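Local coordinates for protein angiotensin-converting enzyme (PDB 6S1Y) that probably cleaves peptides as a zinc metallopeptidase of the angiotensin-converting enzyme family, found in the malaria mosquito Anopheles gambiae, at residues L391-S396 against I503-H508; A510-A515 against N528-Y533. All blocks are in the same frame, centred on the assembly; numbering follows the deposited sequence.

Overall arrangement
Both contacts use helix 495-514, contact 1 its middle and contact 2 its C-terminal end, and their centres lie about 8 Å apart on the same side of the molecule. Contact 1 is the deeper, about 15 Å from the centre of the chain against about 23 Å for contact 2, and it joins two helices through a leucine among aromatic rings and a bridging water. Contact 2, still largely buried, ties a helix end to an irregular segment covalently, by a disulfide with an isoleucine beside it. The two meet directly: Ser-394 OG lies 3.1 Å from Ile-532 N, a probable hydrogen bond, and the His-508 ring packs on the sulfur of Cys-530.

Contact 1. Residues L391-S396 against I503-H508; sequences LSLSVS and IQFQFH
Leu-393 of helix 381-395 packs against Gln-504, Phe-505 and His-508 of helix 495-514, and apolar packing makes up most of the contact. Its CB sits over one face of the His-508 imidazole, 4.0 Å from the ring centroid and offset toward the rim, a CH-pi contact. Further out, CD1 touches His-508 CB at 3.7 Å and lies over a face of the Phe-505 ring. The other methyl, CD2, reaches the rim of that ring, 3.8 Å from Phe-505 CE2. With CG anti to the backbone N (chi1 177°), His-508 swings its ring toward helix 381-395, flat against the leucine.

Polar contact runs through water. A water lies 2.7 Å from Ser-394 OG and 2.6 Å from His-508 ND1, in the imidazole plane, and links the two segments, between which no direct hydrogen bond forms. The same hydroxyl also hydrogen-bonds with the backbone N of Ile-532. The other ring nitrogen, NE2, bonds to the carbonyl of Leu-527, so partners at both nitrogens fix the ring's rotation. Gln-504 lays OE1 beside Leu-393 CD1 at 4.0 Å, while its NE2 donates to Asp-389 OD2, one turn before Leu-393 on helix 381-395.

The short helical segments cross at -66° with their axes 10.3 Å apart. Helix 381-395 carries Glu-385, which binds the zinc ion with His-357 and His-361 of helix 349-368, so the contact packs helix 495-514 against a zinc-ligand helix. Helix 570-575 packs on Leu-393 and Phe-505; helices 286-299 and 349-368 pack against helix 381-395.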
loop_
_atom_site.group_PDB
_atom_site.type_symbol
_atom_site.label_atom_id
_atom_site.label_comp_id
_atom_site.label_asym_id
_atom_site.label_seq_id
_atom_site.Cartn_x
_atom_site.Cartn_y
_atom_site.Cartn_z
ATOM N N LEU A 391 -1.480 -3.305 -13.549
ATOM C CA LEU A 391 -0.435 -3.799 -14.436
ATOM C C LEU A 391 0.201 -5.057 -13.860
ATOM O O LEU A 391 0.451 -6.021 -14.591
ATOM C CB LEU A 391 0.644 -2.739 -14.689
ATOM C CG LEU A 391 0.264 -1.423 -15.371
ATOM C CD1 LEU A 391 1.444 -0.856 -16.173
ATOM C CD2 LEU A 391 -0.941 -1.585 -16.234
ATOM N N SER A 392 0.493 -5.056 -12.551
ATOM C CA SER A 392 1.155 -6.213 -11.957
ATOM C C SER A 392 0.319 -7.475 -12.112
ATOM O O SER A 392 0.882 -8.573 -12.228
ATOM C CB SER A 392 1.443 -5.969 -10.474
ATOM O OG SER A 392 2.492 -5.042 -10.322
ATOM N N LEU A 393 -1.015 -7.349 -12.108
ATOM C CA LEU A 393 -1.861 -8.519 -12.374
ATOM C C LEU A 393 -1.580 -9.118 -13.753
ATOM O O LEU A 393 -1.537 -10.340 -13.901
ATOM C CB LEU A 393 -3.344 -8.156 -12.238
ATOM C CG LEU A 393 -3.844 -8.027 -10.790
ATOM C CD1 LEU A 393 -5.279 -7.518 -10.722
ATOM C CD2 LEU A 393 -3.768 -9.347 -10.066
ATOM N N SER A 394 -1.397 -8.279 -14.782
ATOM C CA SER A 394 -1.066 -8.805 -16.105
ATOM C C SER A 394 0.355 -9.360 -16.125
ATOM O O SER A 394 0.594 -10.450 -16.663
ATOM C CB SER A 394 -1.216 -7.721 -17.186
ATOM O OG SER A 394 -2.576 -7.442 -17.495
ATOM N N VAL A 395 1.303 -8.622 -15.534
ATOM C CA VAL A 395 2.701 -9.027 -15.553
ATOM C C VAL A 395 2.892 -10.370 -14.879
ATOM O O VAL A 395 3.833 -11.105 -15.194
ATOM C CB VAL A 395 3.584 -7.966 -14.866
ATOM C CG1 VAL A 395 4.964 -8.532 -14.665
ATOM C CG2 VAL A 395 3.663 -6.705 -15.682
ATOM N N SER A 396 2.019 -10.709 -13.923
ATOM C CA SER A 396 2.222 -11.920 -13.152
ATOM C C SER A 396 1.821 -13.172 -13.918
ATOM O O SER A 396 2.265 -14.262 -13.554
ATOM C CB SER A 396 1.453 -11.830 -11.839
ATOM O OG SER A 396 0.051 -11.920 -12.050
ATOM N N ILE A 503 -10.774 -2.951 -5.626
ATOM C CA ILE A 503 -11.171 -2.357 -6.906
ATOM C C ILE A 503 -10.191 -2.699 -8.009
ATOM O O ILE A 503 -10.565 -2.710 -9.188
ATOM C CB ILE A 503 -11.328 -0.819 -6.832
ATOM C CG1 ILE A 503 -9.981 -0.132 -6.638
ATOM C CG2 ILE A 503 -12.283 -0.456 -5.732
ATOM C CD1 ILE A 503 -10.107 1.359 -6.449
ATOM N N GLN A 504 -8.930 -2.974 -7.676
ATOM C CA GLN A 504 -8.002 -3.295 -8.750
ATOM C C GLN A 504 -8.484 -4.496 -9.556
ATOM O O GLN A 504 -8.143 -4.625 -10.743
ATOM C CB GLN A 504 -6.589 -3.534 -8.221
ATOM C CG GLN A 504 -6.359 -4.848 -7.483
ATOM C CD GLN A 504 -4.924 -4.938 -6.912
ATOM O OE1 GLN A 504 -4.163 -5.818 -7.268
ATOM N NE2 GLN A 504 -4.579 -4.011 -6.031
ATOM N N PHE A 505 -9.268 -5.397 -8.953
ATOM C CA PHE A 505 -9.769 -6.523 -9.742
ATOM C C PHE A 505 -10.958 -6.103 -10.602
ATOM O O PHE A 505 -11.187 -6.682 -11.670
ATOM C CB PHE A 505 -10.117 -7.708 -8.822
ATOM C CG PHE A 505 -8.900 -8.326 -8.168
ATOM C CD1 PHE A 505 -8.420 -7.852 -6.951
ATOM C CD2 PHE A 505 -8.216 -9.355 -8.787
ATOM C CE1 PHE A 505 -7.278 -8.410 -6.369
ATOM C CE2 PHE A 505 -7.074 -9.906 -8.211
ATOM C CZ PHE A 505 -6.610 -9.429 -7.011
ATOM N N GLN A 506 -11.718 -5.096 -10.155
ATOM C CA GLN A 506 -12.729 -4.491 -11.021
ATOM C C GLN A 506 -12.081 -3.803 -12.219
ATOM O O GLN A 506 -12.530 -3.972 -13.353
ATOM C CB GLN A 506 -13.573 -3.510 -10.211
ATOM C CG GLN A 506 -14.318 -4.172 -9.063
ATOM C CD GLN A 506 -15.159 -3.220 -8.274
ATOM O OE1 GLN A 506 -14.807 -2.835 -7.146
ATOM N NE2 GLN A 506 -16.298 -2.840 -8.830
ATOM N N PHE A 507 -11.006 -3.046 -11.987
ATOM C CA PHE A 507 -10.273 -2.394 -13.072
ATOM C C PHE A 507 -9.663 -3.434 -14.010
ATOM O O PHE A 507 -9.764 -3.322 -15.239
ATOM C CB PHE A 507 -9.173 -1.497 -12.494
ATOM C CG PHE A 507 -9.675 -0.319 -11.675
ATOM C CD1 PHE A 507 -10.982 0.113 -11.759
ATOM C CD2 PHE A 507 -8.805 0.379 -10.860
ATOM C CE1 PHE A 507 -11.410 1.213 -11.035
ATOM C CE2 PHE A 507 -9.226 1.478 -10.126
ATOM C CZ PHE A 507 -10.528 1.895 -10.209
ATOM N N HIS A 508 -9.009 -4.455 -13.443
ATOM C CA HIS A 508 -8.401 -5.506 -14.257
ATOM C C HIS A 508 -9.436 -6.198 -15.135
ATOM O O HIS A 508 -9.171 -6.488 -16.307
ATOM C CB HIS A 508 -7.715 -6.517 -13.338
ATOM C CG HIS A 508 -7.095 -7.692 -14.037
ATOM N ND1 HIS A 508 -6.009 -7.574 -14.870
ATOM C CD2 HIS A 508 -7.374 -9.015 -13.974
ATOM C CE1 HIS A 508 -5.647 -8.767 -15.300
ATOM N NE2 HIS A 508 -6.464 -9.659 -14.777
HETATM O O HOH W 1 -4.099 -6.034 -15.793
#

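Contact 2. Residues A510-A515 against N528-Y533; sequences AACALA and NNCDIY
A disulfide between Cys-512 and Cys-530 closes a covalent loop from the last turn of helix 495-514 to the irregular segment 528-533. The SG atoms of Cys-512 and Cys-530 are 2.0 Å apart, with a chi3 of -81°, close to the 90° magnitude favoured by disulfides. Cys-512 has SG anti to its carbonyl carbon (chi1 -60°), which carries the sulfur off the helix to meet Cys-530.

Beside the bridge Ile-532 lies against the helix with both branches. Its CD1 touches Ala-511 CB at 4.0 Å, and its CG2 packs 3.9 Å from Cys-512 SG and also against the carbonyl of Ala-511. Farther along, Ala-515 CB meets the same CG2 more loosely, at 4.4 Å.

The segment holds its own shape with an Asx turn: Tyr-533 N donates to Asp-531 OD1 at 3.0 Å, from above the carboxylate plane. The other oxygen, OD2, forms a salt bridge with Lys-403 and a hydrogen bond with His-400, both on helix 398-403. Phe-296 of helix 286-299 packs on Asp-531 and Ile-532, while Ala-538 of helix 536-547 touches Ala-511.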
loop_
_atom_site.group_PDB
_atom_site.type_symbol
_atom_site.label_atom_id
_atom_site.label_comp_id
_atom_site.label_asym_id
_atom_site.label_seq_id
_atom_site.Cartn_x
_atom_site.Cartn_y
_atom_site.Cartn_z
ATOM N N ALA A 510 -12.292 -5.015 -16.277
ATOM C CA ALA A 510 -12.705 -4.113 -17.341
ATOM C C ALA A 510 -11.626 -3.983 -18.404
ATOM O O ALA A 510 -11.926 -3.952 -19.602
ATOM C CB ALA A 510 -13.049 -2.746 -16.749
ATOM N N ALA A 511 -10.362 -3.926 -18.000
ATOM C CA ALA A 511 -9.309 -3.753 -18.993
ATOM C C ALA A 511 -9.111 -5.012 -19.823
ATOM O O ALA A 511 -8.822 -4.925 -21.025
ATOM C CB ALA A 511 -7.996 -3.350 -18.313
ATOM N N CYS A 512 -9.221 -6.188 -19.196
ATOM C CA CYS A 512 -9.134 -7.433 -19.946
ATOM C C CYS A 512 -10.292 -7.552 -20.928
ATOM O O CYS A 512 -10.103 -7.973 -22.071
ATOM C CB CYS A 512 -9.107 -8.623 -18.985
ATOM S SG CYS A 512 -7.695 -8.591 -17.838
ATOM N N ALA A 513 -11.498 -7.177 -20.506
ATOM C CA ALA A 513 -12.633 -7.165 -21.423
ATOM C C ALA A 513 -12.325 -6.326 -22.666
ATOM O O ALA A 513 -12.445 -6.800 -23.806
ATOM C CB ALA A 513 -13.862 -6.618 -20.699
ATOM N N LEU A 514 -11.896 -5.071 -22.451
ATOM C CA LEU A 514 -11.533 -4.186 -23.554
ATOM C C LEU A 514 -10.418 -4.755 -24.423
ATOM O O LEU A 514 -10.378 -4.473 -25.626
ATOM C CB LEU A 514 -11.097 -2.826 -23.001
ATOM C CG LEU A 514 -12.191 -2.012 -22.326
ATOM C CD1 LEU A 514 -11.566 -0.859 -21.544
ATOM C CD2 LEU A 514 -13.199 -1.469 -23.327
ATOM N N ALA A 515 -9.480 -5.510 -23.843
ATOM C CA ALA A 515 -8.412 -6.103 -24.642
ATOM C C ALA A 515 -8.818 -7.410 -25.310
ATOM O O ALA A 515 -7.966 -8.052 -25.936
ATOM C CB ALA A 515 -7.171 -6.348 -23.777
ATOM N N ASN A 528 -7.532 -14.901 -14.692
ATOM C CA ASN A 528 -6.251 -15.378 -14.194
ATOM C C ASN A 528 -5.180 -15.496 -15.266
ATOM O O ASN A 528 -3.995 -15.578 -14.919
ATOM C CB ASN A 528 -6.430 -16.748 -13.522
ATOM C CG ASN A 528 -7.463 -16.712 -12.436
ATOM O OD1 ASN A 528 -8.664 -16.793 -12.701
ATOM N ND2 ASN A 528 -7.012 -16.542 -11.201
ATOM N N ASN A 529 -5.553 -15.509 -16.548
ATOM C CA ASN A 529 -4.570 -15.618 -17.624
ATOM C C ASN A 529 -4.605 -14.431 -18.584
ATOM O O ASN A 529 -4.020 -14.512 -19.670
ATOM C CB ASN A 529 -4.757 -16.936 -18.397
ATOM C CG ASN A 529 -6.106 -17.037 -19.106
ATOM O OD1 ASN A 529 -6.855 -16.060 -19.199
ATOM N ND2 ASN A 529 -6.420 -18.231 -19.611
ATOM N N CYS A 530 -5.255 -13.328 -18.208
ATOM C CA CYS A 530 -5.354 -12.156 -19.070
ATOM C C CYS A 530 -4.096 -11.304 -19.008
ATOM O O CYS A 530 -3.602 -10.996 -17.922
ATOM C CB CYS A 530 -6.544 -11.289 -18.660
ATOM S SG CYS A 530 -6.181 -9.478 -18.870
ATOM N N ASP A 531 -3.600 -10.890 -20.176
ATOM C CA ASP A 531 -2.493 -9.942 -20.291
ATOM C C ASP A 531 -2.947 -8.762 -21.149
ATOM O O ASP A 531 -3.263 -8.939 -22.331
ATOM C CB ASP A 531 -1.264 -10.616 -20.903
ATOM C CG ASP A 531 -0.049 -9.712 -20.920
ATOM O OD1 ASP A 531 -0.119 -8.641 -20.296
ATOM O OD2 ASP A 531 0.988 -10.061 -21.539
ATOM N N ILE A 532 -2.974 -7.558 -20.565
ATOM C CA ILE A 532 -3.401 -6.385 -21.318
ATOM C C ILE A 532 -2.217 -5.660 -21.949
ATOM O O ILE A 532 -2.354 -4.524 -22.421
ATOM C CB ILE A 532 -4.199 -5.401 -20.447
ATOM C CG1 ILE A 532 -3.292 -4.724 -19.411
ATOM C CG2 ILE A 532 -5.357 -6.096 -19.787
ATOM C CD1 ILE A 532 -4.004 -3.613 -18.661
ATOM N N TYR A 533 -1.046 -6.286 -21.933
ATOM C CA TYR A 533 0.116 -5.738 -22.628
ATOM C C TYR A 533 -0.199 -5.479 -24.103
ATOM O O TYR A 533 -0.654 -6.376 -24.820
ATOM C CB TYR A 533 1.286 -6.725 -22.489
ATOM C CG TYR A 533 2.616 -6.273 -23.058
ATOM C CD1 TYR A 533 3.237 -5.114 -22.607
ATOM C CD2 TYR A 533 3.272 -7.030 -24.030
ATOM C CE1 TYR A 533 4.482 -4.703 -23.133
ATOM C CE2 TYR A 533 4.509 -6.637 -24.556
ATOM C CZ TYR A 533 5.109 -5.478 -24.104
ATOM O OH TYR A 533 6.333 -5.109 -24.630
#